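Local coordinates for protein phosphothreonine lyase ospF (Shigella flexneri, PDB 3I0U) that is a type III secreted effector with phosphothreonine lyase activity, which probably inactivates host MAP kinases by irreversible beta-elimination of phosphate from their phosphothreonine, at residues I17-N20 against Q21-Y25; L149-K152 against I153-I157. All blocks are in the same frame, centred on the assembly; numbering follows the deposited sequence.

Contact 1: residues I17-N20 against Q21-Y25; sequences ILYN and QIRQY
Tyr-19 and Arg-23 lie side by side, one turn apart, their side chains running the same way. Arg-23 CD does the touching: it is 3.8 Å from Tyr-19 CE2, obliquely placed to the ring. Further out the two chains stay abreast, with Arg-23 NE 4.1 Å from Tyr-19 OH and the guanidinium plane turned 25° from the ring plane. Tyr-19 reaches this place because its CG is anti to the backbone N (chi1 -177°), which carries the ring forward along the helix, while Arg-23 passes its CG close to the carbonyl oxygen of Tyr-19 before bending at chi3. This i to i+4 packing lies toward the C-terminal end of the N-terminal helix 11-22. The backbone supplies the hydrogen bonds: Ile-22 N donates to Leu-18 O over 3.2 Å, whereas Gln-21 N makes two weak bonds, to Ile-17 O and to Leu-18 O. Aliphatic carbons also lean on carbonyl oxygens, Gln-21 CG on Ile-17 O and Ile-22 CG1 on Leu-18 O. Asn-20 ND2 makes a weak hydrogen bond back to Asn-16 O, just before the segment. On a different side of the helix, Ile-22 is buried against Leu-150 and Arg-154 of helix 147-166.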
ATOM      1  N   ILE A  17      -6.255   5.493  22.761  1.00 71.09           N
ATOM      2  CA  ILE A  17      -6.493   4.057  22.965  1.00 71.28           C
ATOM      3  C   ILE A  17      -5.764   3.270  21.873  1.00 71.52           C
ATOM      4  O   ILE A  17      -4.971   2.357  22.172  1.00 71.72           O
ATOM      5  CB  ILE A  17      -8.021   3.711  23.026  1.00 71.11           C
ATOM      6  CG1 ILE A  17      -8.563   3.984  24.429  1.00 71.77           C
ATOM      7  CG2 ILE A  17      -8.298   2.225  22.699  1.00 71.22           C
ATOM      8  CD1 ILE A  17     -10.057   4.381  24.501  1.00 71.22           C
ATOM      9  N   LEU A  18      -6.001   3.669  20.626  1.00 71.63           N
ATOM     10  CA  LEU A  18      -5.338   3.071  19.477  1.00 71.77           C
ATOM     11  C   LEU A  18      -3.830   3.278  19.512  1.00 72.00           C
ATOM     12  O   LEU A  18      -3.096   2.302  19.333  1.00 72.65           O
ATOM     13  CB  LEU A  18      -5.939   3.597  18.164  1.00 71.59           C
ATOM     14  CG  LEU A  18      -7.365   3.125  17.791  1.00 71.79           C
ATOM     15  CD1 LEU A  18      -7.813   3.675  16.427  1.00 69.36           C
ATOM     16  CD2 LEU A  18      -7.506   1.584  17.828  1.00 72.16           C
ATOM     17  N   TYR A  19      -3.397   4.516  19.809  1.00 72.07           N
ATOM     18  CA  TYR A  19      -1.988   4.947  19.716  1.00 71.98           C
ATOM     19  C   TYR A  19      -1.081   4.143  20.617  1.00 71.94           C
ATOM     20  O   TYR A  19      -0.064   3.605  20.165  1.00 72.28           O
ATOM     21  CB  TYR A  19      -1.831   6.450  20.026  1.00 71.89           C
ATOM     22  CG  TYR A  19      -0.408   6.989  19.887  1.00 72.04           C
ATOM     23  CD1 TYR A  19       0.161   7.229  18.617  1.00 72.44           C
ATOM     24  CD2 TYR A  19       0.375   7.247  21.026  1.00 72.77           C
ATOM     25  CE1 TYR A  19       1.482   7.714  18.482  1.00 72.68           C
ATOM     26  CE2 TYR A  19       1.684   7.735  20.916  1.00 72.42           C
ATOM     27  CZ  TYR A  19       2.225   7.980  19.643  1.00 73.05           C
ATOM     28  OH  TYR A  19       3.517   8.463  19.531  1.00 72.77           O
ATOM     29  N   ASN A  20      -1.463   4.042  21.879  1.00 72.08           N
ATOM     30  CA  ASN A  20      -0.668   3.305  22.839  1.00 72.33           C
ATOM     31  C   ASN A  20      -0.693   1.800  22.667  1.00 72.62           C
ATOM     32  O   ASN A  20       0.235   1.114  23.136  1.00 73.16           O
ATOM     33  CB  ASN A  20      -1.085   3.645  24.255  1.00 72.33           C
ATOM     34  CG  ASN A  20      -0.470   4.925  24.735  1.00 72.59           C
ATOM     35  OD1 ASN A  20       0.760   5.043  24.866  1.00 72.71           O
ATOM     36  ND2 ASN A  20      -1.324   5.911  25.008  1.00 72.78           N
ATOM     37  N   GLN A  21      -1.739   1.280  22.014  1.00 72.56           N
ATOM     38  CA  GLN A  21      -1.772  -0.153  21.734  1.00 72.58           C
ATOM     39  C   GLN A  21      -0.748  -0.556  20.681  1.00 72.39           C
ATOM     40  O   GLN A  21      -0.073  -1.569  20.833  1.00 72.78           O
ATOM     41  CB  GLN A  21      -3.182  -0.620  21.391  1.00 72.34           C
ATOM     42  CG  GLN A  21      -3.992  -0.940  22.642  1.00 72.46           C
ATOM     43  CD  GLN A  21      -5.459  -1.275  22.365  1.00 72.79           C
ATOM     44  OE1 GLN A  21      -5.928  -1.206  21.216  1.00 72.50           O
ATOM     45  NE2 GLN A  21      -6.189  -1.651  23.432  1.00 71.99           N
ATOM     46  N   ILE A  22      -0.605   0.287  19.662  1.00 72.60           N
ATOM     47  CA  ILE A  22       0.351   0.098  18.551  1.00 72.62           C
ATOM     48  C   ILE A  22       1.801  -0.004  19.090  1.00 72.97           C
ATOM     49  O   ILE A  22       2.604  -0.857  18.677  1.00 72.96           O
ATOM     50  CB  ILE A  22       0.197   1.271  17.559  1.00 72.33           C
ATOM     51  CG1 ILE A  22      -1.176   1.182  16.869  1.00 72.49           C
ATOM     52  CG2 ILE A  22       1.359   1.320  16.580  1.00 71.75           C
ATOM     53  CD1 ILE A  22      -1.536   2.354  16.005  1.00 72.21           C
ATOM     54  N   ARG A  23       2.092   0.821  20.089  1.00 72.86           N
ATOM     55  CA  ARG A  23       3.438   0.894  20.635  1.00 72.94           C
ATOM     56  C   ARG A  23       3.720  -0.280  21.593  1.00 72.56           C
ATOM     57  O   ARG A  23       4.885  -0.541  21.945  1.00 71.95           O
ATOM     58  CB  ARG A  23       3.654   2.262  21.306  1.00 73.14           C
ATOM     59  CG  ARG A  23       3.224   3.442  20.402  1.00 74.26           C
ATOM     60  CD  ARG A  23       3.946   4.747  20.735  1.00 75.19           C
ATOM     61  NE  ARG A  23       5.286   4.782  20.124  1.00 75.90           N
ATOM     62  CZ  ARG A  23       6.410   4.606  20.810  1.00 75.30           C
ATOM     63  NH1 ARG A  23       7.586   4.646  20.183  1.00 74.16           N
ATOM     64  NH2 ARG A  23       6.344   4.366  22.122  1.00 72.94           N
ATOM     65  N   GLN A  24       2.660  -1.001  21.981  1.00 72.28           N
ATOM     66  CA  GLN A  24       2.790  -2.205  22.816  1.00 72.11           C
ATOM     67  C   GLN A  24       3.233  -3.454  22.051  1.00 72.01           C
ATOM     68  O   GLN A  24       3.832  -4.366  22.645  1.00 72.20           O
ATOM     69  CB  GLN A  24       1.500  -2.483  23.592  1.00 71.77           C
ATOM     70  CG  GLN A  24       1.501  -1.784  24.944  1.00 72.29           C
ATOM     71  CD  GLN A  24       0.272  -2.089  25.788  1.00 73.00           C
ATOM     72  OE1 GLN A  24      -0.851  -1.761  25.399  1.00 74.36           O
ATOM     73  NE2 GLN A  24       0.485  -2.711  26.949  1.00 72.12           N
ATOM     74  N   TYR A  25       2.940  -3.484  20.748  1.00 71.74           N
ATOM     75  CA  TYR A  25       3.257  -4.621  19.897  1.00 71.26           C
ATOM     76  C   TYR A  25       4.729  -4.675  19.513  1.00 71.08           C
ATOM     77  O   TYR A  25       5.328  -3.630  19.206  1.00 71.50           O
ATOM     78  CB  TYR A  25       2.445  -4.520  18.610  1.00 71.27           C
ATOM     79  CG  TYR A  25       0.955  -4.660  18.794  1.00 71.27           C
ATOM     80  CD1 TYR A  25       0.415  -5.764  19.520  1.00 71.44           C
ATOM     81  CD2 TYR A  25       0.076  -3.700  18.230  1.00 70.65           C
ATOM     82  CE1 TYR A  25      -0.965  -5.907  19.670  1.00 71.31           C
ATOM     83  CE2 TYR A  25      -1.302  -3.836  18.362  1.00 71.36           C
ATOM     84  CZ  TYR A  25      -1.815  -4.945  19.083  1.00 71.82           C
ATOM     85  OH  TYR A  25      -3.174  -5.074  19.211  1.00 72.16           O
TER

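Contact 2: residues L149-K152 against I153-I157; sequences LLHK and IRQFI
Gln-155 packs back onto His-151, one turn earlier in helix 147-166. Its CB starts out 3.6 Å from both His-151 O and Lys-152 O. CG, anti to the carbonyl carbon (chi1 -63°), then comes over one face of the imidazole: a CH-pi contact, 3.8 Å from CG to the centroid of the His-151 ring and 17° off the ring normal, though displaced toward the rim. A bend at chi2 then takes the chain past the CE1/NE2 side of the ring, with CD 3.7 Å from His-151 CE1. At the tip, Gln-155 NE2 lies 3.3 Å from that same CE1, and the amide and ring planes are 28° apart. The other amide atom, OE1, accepts a hydrogen bond from Tyr-28 N, while His-151 NE2 is bonded to Pro-26 O, so both flat groups have a polar partner in the segment that follows the N-terminal helix. Beneath them the alpha-helical backbone is regular, Gln-155 N donating to His-151 O over 2.9 Å in a nearly straight bond. Elsewhere round the helix the side chains of Leu-149 and Ile-153 cross at an angle, CD2 of the first 3.8 Å from CD1 of the second, and Phe-156 packs edge-to-face with Phe-30. Ile-153 continues onto Phe-82 of strand 80-84, and Leu-150 meets Leu-215 of helix 211-217 as well as Leu-18 and Ile-22 of helix 11-22.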
ATOM      1  N   LEU A 149      -4.099  -4.144  12.942  1.00 71.89           N
ATOM      2  CA  LEU A 149      -4.130  -3.791  11.531  1.00 71.18           C
ATOM      3  C   LEU A 149      -3.223  -2.589  11.338  1.00 70.94           C
ATOM      4  O   LEU A 149      -2.277  -2.651  10.570  1.00 70.32           O
ATOM      5  CB  LEU A 149      -5.552  -3.472  11.077  1.00 71.42           C
ATOM      6  CG  LEU A 149      -6.024  -3.756   9.626  1.00 71.48           C
ATOM      7  CD1 LEU A 149      -6.873  -2.608   9.131  1.00 69.60           C
ATOM      8  CD2 LEU A 149      -4.899  -4.013   8.625  1.00 69.55           C
ATOM      9  N   LEU A 150      -3.497  -1.527  12.093  1.00 71.09           N
ATOM     10  CA  LEU A 150      -2.710  -0.299  12.031  1.00 71.27           C
ATOM     11  C   LEU A 150      -1.233  -0.477  12.304  1.00 70.97           C
ATOM     12  O   LEU A 150      -0.411   0.180  11.676  1.00 71.58           O
ATOM     13  CB  LEU A 150      -3.260   0.754  12.976  1.00 71.42           C
ATOM     14  CG  LEU A 150      -4.666   1.254  12.676  1.00 71.33           C
ATOM     15  CD1 LEU A 150      -5.139   2.113  13.820  1.00 69.79           C
ATOM     16  CD2 LEU A 150      -4.700   2.016  11.350  1.00 71.09           C
ATOM     17  N   HIS A 151      -0.906  -1.369  13.227  1.00 70.66           N
ATOM     18  CA  HIS A 151       0.462  -1.726  13.474  1.00 70.53           C
ATOM     19  C   HIS A 151       1.021  -2.405  12.230  1.00 70.77           C
ATOM     20  O   HIS A 151       2.037  -1.950  11.690  1.00 70.99           O
ATOM     21  CB  HIS A 151       0.593  -2.617  14.697  1.00 70.14           C
ATOM     22  CG  HIS A 151       2.007  -2.913  15.060  1.00 70.72           C
ATOM     23  ND1 HIS A 151       2.929  -1.925  15.338  1.00 71.04           N
ATOM     24  CD2 HIS A 151       2.670  -4.087  15.170  1.00 70.36           C
ATOM     25  CE1 HIS A 151       4.095  -2.480  15.615  1.00 70.96           C
ATOM     26  NE2 HIS A 151       3.964  -3.791  15.524  1.00 71.40           N
ATOM     27  N   LYS A 152       0.335  -3.449  11.754  1.00 70.71           N
ATOM     28  CA  LYS A 152       0.733  -4.166  10.549  1.00 70.76           C
ATOM     29  C   LYS A 152       0.988  -3.193   9.393  1.00 71.08           C
ATOM     30  O   LYS A 152       2.061  -3.224   8.800  1.00 71.64           O
ATOM     31  CB  LYS A 152      -0.276  -5.268  10.180  1.00 70.72           C
ATOM     32  CG  LYS A 152      -0.148  -6.558  11.017  1.00 70.69           C
ATOM     33  CD  LYS A 152      -1.380  -7.495  11.054  1.00 70.72           C
ATOM     34  CE  LYS A 152      -1.737  -8.214   9.735  1.00 73.56           C
ATOM     35  NZ  LYS A 152      -0.708  -8.853   8.847  1.00 72.47           N
ATOM     36  N   ILE A 153       0.069  -2.278   9.136  1.00 71.00           N
ATOM     37  CA  ILE A 153       0.290  -1.275   8.086  1.00 71.21           C
ATOM     38  C   ILE A 153       1.528  -0.401   8.338  1.00 71.33           C
ATOM     39  O   ILE A 153       2.295  -0.196   7.434  1.00 71.06           O
ATOM     40  CB  ILE A 153      -0.984  -0.387   7.829  1.00 71.48           C
ATOM     41  CG1 ILE A 153      -2.165  -1.259   7.368  1.00 71.35           C
ATOM     42  CG2 ILE A 153      -0.691   0.677   6.794  1.00 69.90           C
ATOM     43  CD1 ILE A 153      -3.495  -0.621   7.495  1.00 71.48           C
ATOM     44  N   ARG A 154       1.736   0.076   9.575  1.00 71.81           N
ATOM     45  CA  ARG A 154       2.921   0.889   9.894  1.00 71.69           C
ATOM     46  C   ARG A 154       4.208   0.158   9.558  1.00 71.79           C
ATOM     47  O   ARG A 154       5.079   0.713   8.875  1.00 71.68           O
ATOM     48  CB  ARG A 154       2.979   1.207  11.344  1.00 71.58           C
ATOM     49  CG  ARG A 154       2.499   2.553  11.748  1.00 73.21           C
ATOM     50  CD  ARG A 154       2.843   2.744  13.217  1.00 73.96           C
ATOM     51  NE  ARG A 154       3.469   4.053  13.346  1.00 74.92           N
ATOM     52  CZ  ARG A 154       4.466   4.360  14.173  1.00 75.18           C
ATOM     53  NH1 ARG A 154       5.000   3.439  14.988  1.00 77.06           N
ATOM     54  NH2 ARG A 154       4.958   5.598  14.171  1.00 75.29           N
ATOM     55  N   GLN A 155       4.280  -1.092  10.026  1.00 71.38           N
ATOM     56  CA  GLN A 155       5.410  -1.990   9.820  1.00 71.17           C
ATOM     57  C   GLN A 155       5.663  -2.294   8.360  1.00 71.07           C
ATOM     58  O   GLN A 155       6.800  -2.366   7.940  1.00 71.02           O
ATOM     59  CB  GLN A 155       5.183  -3.307  10.562  1.00 70.87           C
ATOM     60  CG  GLN A 155       5.094  -3.159  12.073  1.00 71.44           C
ATOM     61  CD  GLN A 155       6.446  -2.930  12.748  1.00 71.39           C
ATOM     62  OE1 GLN A 155       7.373  -3.738  12.647  1.00 70.86           O
ATOM     63  NE2 GLN A 155       6.550  -1.828  13.464  1.00 70.88           N
ATOM     64  N   PHE A 156       4.590  -2.461   7.602  1.00 71.04           N
ATOM     65  CA  PHE A 156       4.657  -2.806   6.210  1.00 71.22           C
ATOM     66  C   PHE A 156       5.270  -1.651   5.421  1.00 71.95           C
ATOM     67  O   PHE A 156       6.118  -1.900   4.562  1.00 72.84           O
ATOM     68  CB  PHE A 156       3.232  -3.089   5.706  1.00 71.21           C
ATOM     69  CG  PHE A 156       3.160  -3.801   4.397  1.00 71.57           C
ATOM     70  CD1 PHE A 156       3.605  -5.137   4.274  1.00 70.86           C
ATOM     71  CD2 PHE A 156       2.601  -3.169   3.274  1.00 70.11           C
ATOM     72  CE1 PHE A 156       3.513  -5.817   3.023  1.00 71.33           C
ATOM     73  CE2 PHE A 156       2.498  -3.863   2.015  1.00 69.67           C
ATOM     74  CZ  PHE A 156       2.960  -5.180   1.893  1.00 69.62           C
ATOM     75  N   ILE A 157       4.819  -0.409   5.672  1.00 71.76           N
ATOM     76  CA  ILE A 157       5.335   0.773   4.967  1.00 71.58           C
ATOM     77  C   ILE A 157       6.853   0.887   5.227  1.00 72.20           C
ATOM     78  O   ILE A 157       7.675   1.038   4.310  1.00 72.50           O
ATOM     79  CB  ILE A 157       4.619   2.075   5.403  1.00 71.34           C
ATOM     80  CG1 ILE A 157       3.118   2.087   5.033  1.00 71.79           C
ATOM     81  CG2 ILE A 157       5.336   3.273   4.870  1.00 70.26           C
ATOM     82  CD1 ILE A 157       2.770   1.657   3.578  1.00 72.59           C
TER

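How the contacts relate
From the N terminus the chain runs first through contact 1, in helix 11-22 and the turn after it, then through most of the strands of the antiparallel sheet before reaching contact 2 in helix 147-166. Each contact is a turn of local structure that closes no long loop; they follow in series, neither nested nor crossed. Yet the centres of contacts 1 and 2 are about 12 Å apart and the two touch. Tyr-25 CB comes within 3.5 Å of His-151 CD2, the two rings meeting with planes at about 40°, and Ile-22 also reaches His-151. The N-terminal helix is thereby held against the long helix, whose Ile-153 and Ile-157 pack on the sheet.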